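Uncharacterized protein (Chaetomium thermophilum, PDB 3LPZ) probably acts in the Get pathway of tail-anchored protein biogenesis, as the alpha-solenoid protein Get4, thought to bind Get5 and other partners. Local coordinates at residues 237-240 / 244-247; 192-197 / 246-251; 36-41 / 55-60; 30-35 / 71-76. All coordinates share one frame; numbering follows the deposited sequence.

Contact 1: residues 237-240 / 244-247; sequences RIFP and LLNF
The flat carboxamide of N246 turns its O/N edge to the backbone of F239, while both end methyls of I238, CG2 and CD1, lie over one face; CG2 is 3.7 Å from N246 OD1. Toward the strand the amide grips F239 at two points. F239 N donates to N246 OD1 over 2.8 Å, in the carbonyl plane and on a lone pair, with an N-H...O angle of 162°. N246 ND2 returns a bond of 2.9 Å to F239 O, less well aimed: it comes from above the carbonyl plane and bends to 145°. A chi1 of -59°, CG beside the backbone N, swings the amide off the helix so that its end comes up to F239. The pair ties the first turn of helix 243-256 to the residue just after strand 237-238, half of a two-stranded antiparallel hairpin with 227-228; the side chain thus takes the part of a neighbouring strand, bonding both N-H and C=O of one residue, and so fixes its own flip. A water donates to N246 OD1 over 2.8 Å, giving that oxygen a second donor, and also bridges to R237 O by a bond short enough to be doubtful. The F239 ring is met obliquely by L245 CD1, 3.8 Å from F239 CD2, and both residues also touch helix 203-220, F239 on V218 and L245 on L217.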
loop_
_atom_site.group_PDB
_atom_site.type_symbol
_atom_site.label_atom_id
_atom_site.label_comp_id
_atom_site.label_asym_id
_atom_site.label_seq_id
_atom_site.Cartn_x
_atom_site.Cartn_y
_atom_site.Cartn_z
ATOM N N ARG A 237 9.389 -22.447 5.598
ATOM C CA ARG A 237 10.487 -22.489 6.557
ATOM C C ARG A 237 10.002 -22.511 8.003
ATOM O O ARG A 237 9.087 -21.757 8.397
ATOM C CB ARG A 237 11.498 -21.354 6.320
ATOM C CG ARG A 237 12.053 -21.325 4.892
ATOM C CD ARG A 237 12.974 -20.156 4.685
ATOM N NE ARG A 237 13.649 -20.243 3.394
ATOM C CZ ARG A 237 13.276 -19.572 2.308
ATOM N NH1 ARG A 237 12.240 -18.726 2.340
ATOM N NH2 ARG A 237 13.947 -19.753 1.186
ATOM N N ILE A 238 10.619 -23.395 8.778
ATOM C CA ILE A 238 10.391 -23.498 10.203
ATOM C C ILE A 238 11.653 -23.038 10.934
ATOM O O ILE A 238 12.766 -23.487 10.632
ATOM C CB ILE A 238 10.033 -24.970 10.587
ATOM C CG1 ILE A 238 8.717 -25.362 9.900
ATOM C CG2 ILE A 238 10.021 -25.184 12.135
ATOM C CD1 ILE A 238 7.420 -24.528 10.392
ATOM N N PHE A 239 11.460 -22.137 11.894
ATOM C CA PHE A 239 12.543 -21.617 12.733
ATOM C C PHE A 239 12.274 -21.991 14.177
ATOM O O PHE A 239 11.459 -21.340 14.830
ATOM C CB PHE A 239 12.596 -20.084 12.627
ATOM C CG PHE A 239 12.877 -19.593 11.248
ATOM C CD1 PHE A 239 14.199 -19.453 10.798
ATOM C CD2 PHE A 239 11.835 -19.282 10.380
ATOM C CE1 PHE A 239 14.471 -19.019 9.511
ATOM C CE2 PHE A 239 12.107 -18.843 9.054
ATOM C CZ PHE A 239 13.413 -18.700 8.633
ATOM N N PRO A 240 12.986 -22.997 14.704
ATOM C CA PRO A 240 12.720 -23.438 16.083
ATOM C C PRO A 240 12.799 -22.324 17.107
ATOM O O PRO A 240 12.057 -22.366 18.090
ATOM C CB PRO A 240 13.804 -24.488 16.333
ATOM C CG PRO A 240 14.049 -25.061 14.950
ATOM C CD PRO A 240 14.028 -23.821 14.060
ATOM N N LEU A 244 6.442 -17.689 16.649
ATOM C CA LEU A 244 5.380 -16.945 15.966
ATOM C C LEU A 244 5.595 -16.881 14.464
ATOM O O LEU A 244 4.660 -16.662 13.693
ATOM C CB LEU A 244 5.262 -15.514 16.499
ATOM C CG LEU A 244 4.489 -15.355 17.813
ATOM C CD1 LEU A 244 4.404 -13.853 18.148
ATOM C CD2 LEU A 244 3.112 -16.021 17.753
ATOM N N LEU A 245 6.837 -17.016 14.032
ATOM C CA LEU A 245 7.076 -17.113 12.595
ATOM C C LEU A 245 6.534 -18.476 12.092
ATOM O O LEU A 245 5.996 -18.600 10.970
ATOM C CB LEU A 245 8.564 -16.963 12.310
ATOM C CG LEU A 245 8.930 -15.896 11.287
ATOM C CD1 LEU A 245 10.462 -15.788 11.076
ATOM C CD2 LEU A 245 8.213 -16.169 9.968
ATOM N N ASN A 246 6.684 -19.493 12.928
ATOM C CA ASN A 246 6.113 -20.806 12.629
ATOM C C ASN A 246 4.604 -20.771 12.584
ATOM O O ASN A 246 4.003 -21.369 11.706
ATOM C CB ASN A 246 6.607 -21.840 13.644
ATOM C CG ASN A 246 8.114 -21.950 13.625
ATOM O OD1 ASN A 246 8.735 -21.695 12.588
ATOM N ND2 ASN A 246 8.711 -22.307 14.759
ATOM N N PHE A 247 3.996 -20.020 13.501
ATOM C CA PHE A 247 2.570 -19.761 13.448
ATOM C C PHE A 247 2.148 -19.160 12.098
ATOM O O PHE A 247 1.182 -19.619 11.465
ATOM C CB PHE A 247 2.183 -18.788 14.569
ATOM C CG PHE A 247 0.765 -18.323 14.488
ATOM C CD1 PHE A 247 -0.273 -19.131 14.956
ATOM C CD2 PHE A 247 0.460 -17.075 13.945
ATOM C CE1 PHE A 247 -1.617 -18.691 14.897
ATOM C CE2 PHE A 247 -0.868 -16.634 13.863
ATOM C CZ PHE A 247 -1.910 -17.445 14.343
HETATM O O HOH W 1 8.408 -20.219 10.285
#

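Contact 2: residues 192-197 / 246-251; sequences RAVLPY and NFISML
V194 opens the contact from helix 186-199, pointing toward helix 243-256. Its CG1, set anti to the backbone N (chi1 170°), reaches I248 CG2 at 4.2 Å. That branch of the isoleucine is likewise anti to its own backbone N, so each residue offers the methyl that stands beside its carbonyl carbon, and the two side chains meet at a slant. The backbones stay well apart here, with V194 CA and I248 CA 8.3 Å from each other, so side chains alone span the gap. V194 also rests on Y210 of helix 203-220, while I248 leans on W281.

L195, one residue on, leaves its helix alongside the gap, and the end of its side chain turns into it. Its CD2 comes within 4.0 Å of L251 CD2, and the two leucines cross at about a right angle. L251 extends its CG anti to the backbone N (chi1 175°) and also packs on F263 of helix 260-269. Two successive residues of one helix are thus matched by two residues a turn apart on the other. At P196, whose ring nitrogen has no hydrogen, the first helix kinks; the N of Y197 also makes no bond to the turn before, and from there the chain carries Y197 to the far side, against helix 166-179.

All four touching residues are buried, no hydrogen bond crosses, and the total area of 130 Å² is modest. Helix 186-199 thus packs on the next helix but one, with helix 203-220 between them in the chain, consistent with the layered helices of an alpha-solenoid.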
loop_
_atom_site.group_PDB
_atom_site.type_symbol
_atom_site.label_atom_id
_atom_site.label_comp_id
_atom_site.label_asym_id
_atom_site.label_seq_id
_atom_site.Cartn_x
_atom_site.Cartn_y
_atom_site.Cartn_z
ATOM N N ARG A 192 3.602 -7.905 9.369
ATOM C CA ARG A 192 3.268 -6.649 8.667
ATOM C C ARG A 192 3.325 -6.758 7.142
ATOM O O ARG A 192 2.682 -5.958 6.451
ATOM C CB ARG A 192 4.146 -5.481 9.154
ATOM C CG ARG A 192 3.950 -5.161 10.655
ATOM C CD ARG A 192 4.724 -3.879 11.066
ATOM N NE ARG A 192 4.069 -2.663 10.573
ATOM C CZ ARG A 192 2.979 -2.118 11.114
ATOM N NH1 ARG A 192 2.388 -2.660 12.189
ATOM N NH2 ARG A 192 2.474 -1.004 10.594
ATOM N N ALA A 193 4.100 -7.713 6.617
ATOM C CA ALA A 193 4.172 -7.939 5.153
ATOM C C ALA A 193 3.223 -9.009 4.686
ATOM O O ALA A 193 2.901 -9.032 3.497
ATOM C CB ALA A 193 5.580 -8.357 4.727
ATOM N N VAL A 194 2.820 -9.909 5.579
ATOM C CA VAL A 194 2.021 -11.089 5.197
ATOM C C VAL A 194 0.537 -10.922 5.482
ATOM O O VAL A 194 -0.276 -11.119 4.582
ATOM C CB VAL A 194 2.524 -12.369 5.908
ATOM C CG1 VAL A 194 1.545 -13.522 5.702
ATOM C CG2 VAL A 194 3.909 -12.736 5.378
ATOM N N LEU A 195 0.194 -10.548 6.720
ATOM C CA LEU A 195 -1.211 -10.425 7.132
ATOM C C LEU A 195 -2.017 -9.432 6.292
ATOM O O LEU A 195 -3.131 -9.741 5.921
ATOM C CB LEU A 195 -1.355 -10.135 8.641
ATOM C CG LEU A 195 -0.674 -11.191 9.545
ATOM C CD1 LEU A 195 -0.950 -10.897 10.991
ATOM C CD2 LEU A 195 -1.110 -12.690 9.210
ATOM N N PRO A 196 -1.460 -8.232 6.010
ATOM C CA PRO A 196 -2.259 -7.297 5.198
ATOM C C PRO A 196 -2.644 -7.837 3.813
ATOM O O PRO A 196 -3.748 -7.521 3.323
ATOM C CB PRO A 196 -1.345 -6.046 5.102
ATOM C CG PRO A 196 -0.586 -6.061 6.403
ATOM C CD PRO A 196 -0.268 -7.565 6.581
ATOM N N TYR A 197 -1.761 -8.619 3.176
ATOM C CA TYR A 197 -2.130 -9.252 1.905
ATOM C C TYR A 197 -3.249 -10.268 2.053
ATOM O O TYR A 197 -4.136 -10.307 1.191
ATOM C CB TYR A 197 -0.929 -9.891 1.190
ATOM C CG TYR A 197 -0.046 -8.855 0.529
ATOM C CD1 TYR A 197 -0.563 -7.983 -0.442
ATOM C CD2 TYR A 197 1.309 -8.767 0.853
ATOM C CE1 TYR A 197 0.272 -7.029 -1.081
ATOM C CE2 TYR A 197 2.156 -7.833 0.210
ATOM C CZ TYR A 197 1.613 -6.959 -0.736
ATOM O OH TYR A 197 2.429 -6.029 -1.327
ATOM N N ASN A 246 6.684 -19.493 12.928
ATOM C CA ASN A 246 6.113 -20.806 12.629
ATOM C C ASN A 246 4.604 -20.771 12.584
ATOM O O ASN A 246 4.003 -21.369 11.706
ATOM C CB ASN A 246 6.607 -21.840 13.644
ATOM C CG ASN A 246 8.114 -21.950 13.625
ATOM O OD1 ASN A 246 8.735 -21.695 12.588
ATOM N ND2 ASN A 246 8.711 -22.307 14.759
ATOM N N PHE A 247 3.996 -20.020 13.501
ATOM C CA PHE A 247 2.570 -19.761 13.448
ATOM C C PHE A 247 2.148 -19.160 12.098
ATOM O O PHE A 247 1.182 -19.619 11.465
ATOM C CB PHE A 247 2.183 -18.788 14.569
ATOM C CG PHE A 247 0.765 -18.323 14.488
ATOM C CD1 PHE A 247 -0.273 -19.131 14.956
ATOM C CD2 PHE A 247 0.460 -17.075 13.945
ATOM C CE1 PHE A 247 -1.617 -18.691 14.897
ATOM C CE2 PHE A 247 -0.868 -16.634 13.863
ATOM C CZ PHE A 247 -1.910 -17.445 14.343
ATOM N N ILE A 248 2.859 -18.117 11.676
ATOM C CA ILE A 248 2.624 -17.506 10.366
ATOM C C ILE A 248 2.786 -18.505 9.204
ATOM O O ILE A 248 1.912 -18.568 8.335
ATOM C CB ILE A 248 3.537 -16.280 10.122
ATOM C CG1 ILE A 248 3.222 -15.158 11.124
ATOM C CG2 ILE A 248 3.425 -15.803 8.650
ATOM C CD1 ILE A 248 4.357 -14.090 11.177
ATOM N N SER A 249 3.885 -19.267 9.186
ATOM C CA SER A 249 4.090 -20.279 8.128
ATOM C C SER A 249 2.941 -21.272 8.060
ATOM O O SER A 249 2.479 -21.570 6.983
ATOM C CB SER A 249 5.379 -21.087 8.325
ATOM O OG SER A 249 6.500 -20.247 8.418
ATOM N N MET A 250 2.520 -21.800 9.207
ATOM C CA MET A 250 1.414 -22.771 9.234
ATOM C C MET A 250 0.044 -22.140 8.940
ATOM O O MET A 250 -0.835 -22.774 8.371
ATOM C CB MET A 250 1.358 -23.513 10.581
ATOM C CG MET A 250 2.631 -24.177 10.986
ATOM S SD MET A 250 3.078 -25.497 9.863
ATOM C CE MET A 250 1.793 -26.685 10.194
ATOM N N LEU A 251 -0.145 -20.897 9.351
ATOM C CA LEU A 251 -1.348 -20.171 8.997
ATOM C C LEU A 251 -1.443 -20.062 7.471
ATOM O O LEU A 251 -2.499 -20.345 6.885
ATOM C CB LEU A 251 -1.367 -18.777 9.642
ATOM C CG LEU A 251 -2.529 -17.845 9.272
ATOM C CD1 LEU A 251 -3.852 -18.472 9.670
ATOM C CD2 LEU A 251 -2.371 -16.438 9.914
#

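Contact 3: residues 36-41 / 55-60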
loop_
_atom_site.group_PDB
_atom_site.type_symbol
_atom_site.label_atom_id
_atom_site.label_comp_id
_atom_site.label_asym_id
_atom_site.label_seq_id
_atom_site.Cartn_x
_atom_site.Cartn_y
_atom_site.Cartn_z
ATOM N N GLN A 36 1.615 30.524 -15.470
ATOM C CA GLN A 36 0.287 31.147 -15.566
ATOM C C GLN A 36 -0.225 31.207 -16.993
ATOM O O GLN A 36 -1.426 31.005 -17.246
ATOM C CB GLN A 36 0.269 32.551 -14.918
ATOM C CG GLN A 36 0.439 32.505 -13.389
ATOM C CD GLN A 36 -0.597 31.617 -12.696
ATOM O OE1 GLN A 36 -1.808 31.817 -12.846
ATOM N NE2 GLN A 36 -0.123 30.627 -11.937
ATOM N N GLU A 37 0.678 31.489 -17.934
ATOM C CA GLU A 37 0.292 31.525 -19.325
ATOM C C GLU A 37 -0.045 30.099 -19.778
ATOM O O GLU A 37 -0.928 29.902 -20.588
ATOM C CB GLU A 37 1.423 32.105 -20.165
ATOM C CG GLU A 37 1.088 32.247 -21.657
ATOM C CD GLU A 37 2.197 32.906 -22.412
ATOM O OE1 GLU A 37 2.806 33.849 -21.847
ATOM O OE2 GLU A 37 2.470 32.480 -23.564
ATOM N N THR A 38 0.667 29.103 -19.248
ATOM C CA THR A 38 0.347 27.689 -19.562
ATOM C C THR A 38 -1.095 27.344 -19.148
ATOM O O THR A 38 -1.820 26.682 -19.896
ATOM C CB THR A 38 1.361 26.722 -18.900
ATOM O OG1 THR A 38 2.691 27.084 -19.316
ATOM C CG2 THR A 38 1.099 25.234 -19.286
ATOM N N ARG A 39 -1.509 27.782 -17.956
ATOM C CA ARG A 39 -2.885 27.542 -17.480
ATOM C C ARG A 39 -3.903 28.123 -18.441
ATOM O O ARG A 39 -4.919 27.477 -18.725
ATOM C CB ARG A 39 -3.142 28.188 -16.105
ATOM C CG ARG A 39 -2.367 27.596 -14.950
ATOM C CD ARG A 39 -2.747 28.372 -13.671
ATOM N NE ARG A 39 -4.194 28.379 -13.430
ATOM C CZ ARG A 39 -4.884 29.390 -12.885
ATOM N NH1 ARG A 39 -4.276 30.533 -12.550
ATOM N NH2 ARG A 39 -6.202 29.262 -12.709
ATOM N N LEU A 40 -3.669 29.362 -18.886
ATOM C CA LEU A 40 -4.591 30.020 -19.797
ATOM C C LEU A 40 -4.674 29.262 -21.138
ATOM O O LEU A 40 -5.763 28.998 -21.626
ATOM C CB LEU A 40 -4.206 31.496 -20.017
ATOM C CG LEU A 40 -5.215 32.442 -20.681
ATOM C CD1 LEU A 40 -6.504 32.680 -19.824
ATOM C CD2 LEU A 40 -4.529 33.793 -20.974
ATOM N N VAL A 41 -3.534 28.906 -21.714
ATOM C CA VAL A 41 -3.542 28.196 -22.990
ATOM C C VAL A 41 -4.256 26.822 -22.872
ATOM O O VAL A 41 -5.113 26.471 -23.726
ATOM C CB VAL A 41 -2.103 28.046 -23.537
ATOM C CG1 VAL A 41 -2.086 27.205 -24.765
ATOM C CG2 VAL A 41 -1.516 29.437 -23.839
ATOM N N VAL A 55 -3.774 18.279 -22.187
ATOM C CA VAL A 55 -2.977 17.294 -21.477
ATOM C C VAL A 55 -1.498 17.361 -21.867
ATOM O O VAL A 55 -0.627 17.330 -20.988
ATOM C CB VAL A 55 -3.543 15.833 -21.675
ATOM C CG1 VAL A 55 -2.474 14.754 -21.334
ATOM C CG2 VAL A 55 -4.788 15.625 -20.836
ATOM N N ASP A 56 -1.206 17.428 -23.166
ATOM C CA ASP A 56 0.196 17.435 -23.613
ATOM C C ASP A 56 0.873 18.700 -23.083
ATOM O O ASP A 56 1.990 18.639 -22.579
ATOM C CB ASP A 56 0.319 17.381 -25.140
ATOM C CG ASP A 56 0.053 15.993 -25.721
ATOM O OD1 ASP A 56 0.046 14.986 -24.987
ATOM O OD2 ASP A 56 -0.166 15.910 -26.941
ATOM N N ILE A 57 0.179 19.833 -23.180
ATOM C CA ILE A 57 0.704 21.103 -22.666
ATOM C C ILE A 57 0.988 21.052 -21.158
ATOM O O ILE A 57 2.101 21.364 -20.719
ATOM C CB ILE A 57 -0.234 22.287 -23.001
ATOM C CG1 ILE A 57 -0.243 22.509 -24.526
ATOM C CG2 ILE A 57 0.213 23.572 -22.253
ATOM C CD1 ILE A 57 -1.413 23.330 -25.019
ATOM N N LEU A 58 -0.012 20.661 -20.373
ATOM C CA LEU A 58 0.163 20.585 -18.911
ATOM C C LEU A 58 1.253 19.592 -18.497
ATOM O O LEU A 58 2.079 19.897 -17.618
ATOM C CB LEU A 58 -1.180 20.237 -18.223
ATOM C CG LEU A 58 -2.203 21.374 -18.345
ATOM C CD1 LEU A 58 -3.595 20.927 -17.890
ATOM C CD2 LEU A 58 -1.756 22.594 -17.555
ATOM N N ALA A 59 1.246 18.396 -19.090
ATOM C CA ALA A 59 2.251 17.384 -18.717
ATOM C C ALA A 59 3.673 17.839 -19.076
ATOM O O ALA A 59 4.576 17.690 -18.273
ATOM C CB ALA A 59 1.931 15.976 -19.362
ATOM N N SER A 60 3.874 18.386 -20.277
ATOM C CA SER A 60 5.232 18.772 -20.683
ATOM C C SER A 60 5.739 19.932 -19.835
ATOM O O SER A 60 6.868 19.896 -19.346
ATOM C CB SER A 60 5.283 19.193 -22.161
ATOM O OG SER A 60 4.754 18.181 -22.982
#
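Helices 28-47 and 51-67 form an antiparallel helical hairpin, the building element of alpha-solenoids of the TPR clan, and this contact lies midway along it. The short segments run at 164° to each other with axes 9.8 Å apart. I57 points at the opposing helix and has the largest share of the packing, with its two arms. Its CG2 meets T38 CG2 at 3.5 Å, methyl to methyl, where the side chains slide past each other in opposite directions. Its CD1 touches V41 CG1 at 3.9 Å, one turn further along, and there the side chains are about perpendicular. T38 presents its methyl because OG1 stands beside the backbone N (chi1 -56°), from where it bonds back to A34 O; the polar end is thereby satisfied within its own helix and the interface stays apolar. L58 adds CD2 at 4.3 Å from T38 CG2, so the threonine methyl sits against both residues. Further along the hairpin, Y45 and A42 of helix 28-47 continue the packing on I57 and L58. Around the pair, helix 11-25 covers one flank through L19 on T38, and helix 71-88 the other, with L80 and T84 on L58.

Contact 4: residues 30-35 / 71-76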
loop_
_atom_site.group_PDB
_atom_site.type_symbol
_atom_site.label_atom_id
_atom_site.label_comp_id
_atom_site.label_asym_id
_atom_site.label_seq_id
_atom_site.Cartn_x
_atom_site.Cartn_y
_atom_site.Cartn_z
ATOM N N GLU A 30 9.766 35.031 -13.964
ATOM C CA GLU A 30 9.443 34.675 -15.349
ATOM C C GLU A 30 8.879 33.251 -15.464
ATOM O O GLU A 30 8.013 33.001 -16.293
ATOM C CB GLU A 30 10.662 34.846 -16.267
ATOM C CG GLU A 30 10.638 36.102 -17.140
ATOM C CD GLU A 30 9.728 37.202 -16.611
ATOM O OE1 GLU A 30 10.116 37.889 -15.636
ATOM O OE2 GLU A 30 8.628 37.393 -17.188
ATOM N N GLN A 31 9.387 32.342 -14.637
ATOM C CA GLN A 31 8.919 30.946 -14.615
ATOM C C GLN A 31 7.473 30.866 -14.140
ATOM O O GLN A 31 6.660 30.134 -14.713
ATOM C CB GLN A 31 9.819 30.087 -13.726
ATOM C CG GLN A 31 11.226 29.881 -14.321
ATOM C CD GLN A 31 12.178 29.205 -13.359
ATOM O OE1 GLN A 31 12.183 29.512 -12.165
ATOM N NE2 GLN A 31 13.012 28.298 -13.872
ATOM N N TYR A 32 7.159 31.639 -13.103
ATOM C CA TYR A 32 5.787 31.768 -12.616
ATOM C C TYR A 32 4.846 32.326 -13.694
ATOM O O TYR A 32 3.747 31.805 -13.876
ATOM C CB TYR A 32 5.739 32.607 -11.326
ATOM C CG TYR A 32 4.326 32.923 -10.819
ATOM C CD1 TYR A 32 3.586 31.956 -10.124
ATOM C CD2 TYR A 32 3.745 34.192 -11.016
ATOM C CE1 TYR A 32 2.290 32.229 -9.654
ATOM C CE2 TYR A 32 2.459 34.480 -10.538
ATOM C CZ TYR A 32 1.743 33.485 -9.863
ATOM O OH TYR A 32 0.478 33.723 -9.382
ATOM N N GLU A 33 5.272 33.367 -14.413
ATOM C CA GLU A 33 4.451 33.937 -15.499
ATOM C C GLU A 33 4.192 32.916 -16.616
ATOM O O GLU A 33 3.079 32.824 -17.145
ATOM C CB GLU A 33 5.083 35.211 -16.077
ATOM C CG GLU A 33 5.075 36.401 -15.123
ATOM C CD GLU A 33 3.672 36.995 -14.902
ATOM O OE1 GLU A 33 2.712 36.613 -15.623
ATOM O OE2 GLU A 33 3.527 37.856 -14.002
ATOM N N ALA A 34 5.226 32.158 -16.976
ATOM C CA ALA A 34 5.075 31.116 -17.975
ATOM C C ALA A 34 4.093 30.036 -17.513
ATOM O O ALA A 34 3.306 29.521 -18.323
ATOM C CB ALA A 34 6.423 30.506 -18.321
ATOM N N ALA A 35 4.140 29.682 -16.223
ATOM C CA ALA A 35 3.206 28.688 -15.685
ATOM C C ALA A 35 1.787 29.232 -15.765
ATOM O O ALA A 35 0.857 28.496 -16.111
ATOM C CB ALA A 35 3.569 28.305 -14.240
ATOM N N GLY A 71 8.914 23.650 -7.727
ATOM C CA GLY A 71 8.078 22.554 -7.249
ATOM C C GLY A 71 6.649 22.981 -7.031
ATOM O O GLY A 71 5.723 22.219 -7.317
ATOM N N GLY A 72 6.478 24.205 -6.534
ATOM C CA GLY A 72 5.157 24.800 -6.334
ATOM C C GLY A 72 4.369 24.998 -7.617
ATOM O O GLY A 72 3.277 24.457 -7.764
ATOM N N SER A 73 4.908 25.754 -8.561
ATOM C CA SER A 73 4.229 25.946 -9.849
ATOM C C SER A 73 4.094 24.661 -10.654
ATOM O O SER A 73 3.025 24.382 -11.186
ATOM C CB SER A 73 4.943 26.999 -10.685
ATOM O OG SER A 73 4.614 28.282 -10.171
ATOM N N GLY A 74 5.186 23.909 -10.768
ATOM C CA GLY A 74 5.174 22.612 -11.452
ATOM C C GLY A 74 4.169 21.642 -10.850
ATOM O O GLY A 74 3.472 20.919 -11.589
ATOM N N GLY A 75 4.093 21.618 -9.519
ATOM C CA GLY A 75 3.146 20.720 -8.827
ATOM C C GLY A 75 1.703 21.149 -9.051
ATOM O O GLY A 75 0.809 20.323 -9.211
ATOM N N ASP A 76 1.467 22.457 -9.027
ATOM C CA ASP A 76 0.132 22.976 -9.286
ATOM C C ASP A 76 -0.314 22.577 -10.709
ATOM O O ASP A 76 -1.459 22.160 -10.924
ATOM C CB ASP A 76 0.114 24.492 -9.111
ATOM C CG ASP A 76 0.053 24.915 -7.651
ATOM O OD1 ASP A 76 -0.111 24.056 -6.754
ATOM O OD2 ASP A 76 0.168 26.128 -7.389
#
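S73 is the main contributor, with 53 Å² of its surface covered by residues 30-35, and it meets two residues there, A35 and Y32. A35 aims its CB almost directly at S73 CB, 4.0 Å away, whereas the serine's own bond comes in at a slant. With side chains this short the helices come close at this level, S73 CA and A35 CA being 6.5 Å apart.

A35 gives 24 Å² and Y32, one turn earlier, 18 Å². The tyrosine stretches out with CG anti to its backbone N (chi1 174°), which carries the ring along the flank of the contact. S73 OG approaches the ring at its edge, near the ring plane, 3.8 Å from Y32 CD1. The serine owes that position to OG lying beside its own backbone N (chi1 -77°). The approach is a simple van der Waals touch of hydroxyl against aromatic C-H, and no hydrogen bond joins the two segments. Y32 is exposed, whereas A35 is buried.

S73 stands in the first turn of helix 71-88, within a run of glycines, G71, G72, G74 and G75, that still keeps helical bonding: G75 N reaches G71 O at 2.8 Å. Nearby, Q31 touches S68 and Q70 in the loop just before helix 71-88, and the G74 carbonyl accepts from S62 OG, so the start of the helix also touches helix 51-67. A helix packing on the next but one in the chain, with roughly the same direction, is typical of the layered helical hairpins of an alpha-solenoid.

The four contacts form two clusters at opposite sides of the chain's centre. Contacts 3 and 4 share helix 28-47, with centres about 10 Å apart; contact 3 is nested inside the loop closed by contact 4, and the helix meets helix 71-88 with residues 30-35 and helix 51-67 with residues 36-41. Contacts 1 and 2, also about 10 Å apart between centres, share helix 243-256 and touch through a probable hydrogen bond between R237 O and S249 OG, 3.0 Å. One face of that helix thus holds the hairpin strand and another packs on helix 186-199. Between contacts 2 and 3 the nearest atoms are about 28 Å apart, and contacts 1 and 3 have centres about 56 Å apart, reflecting the elongated stack.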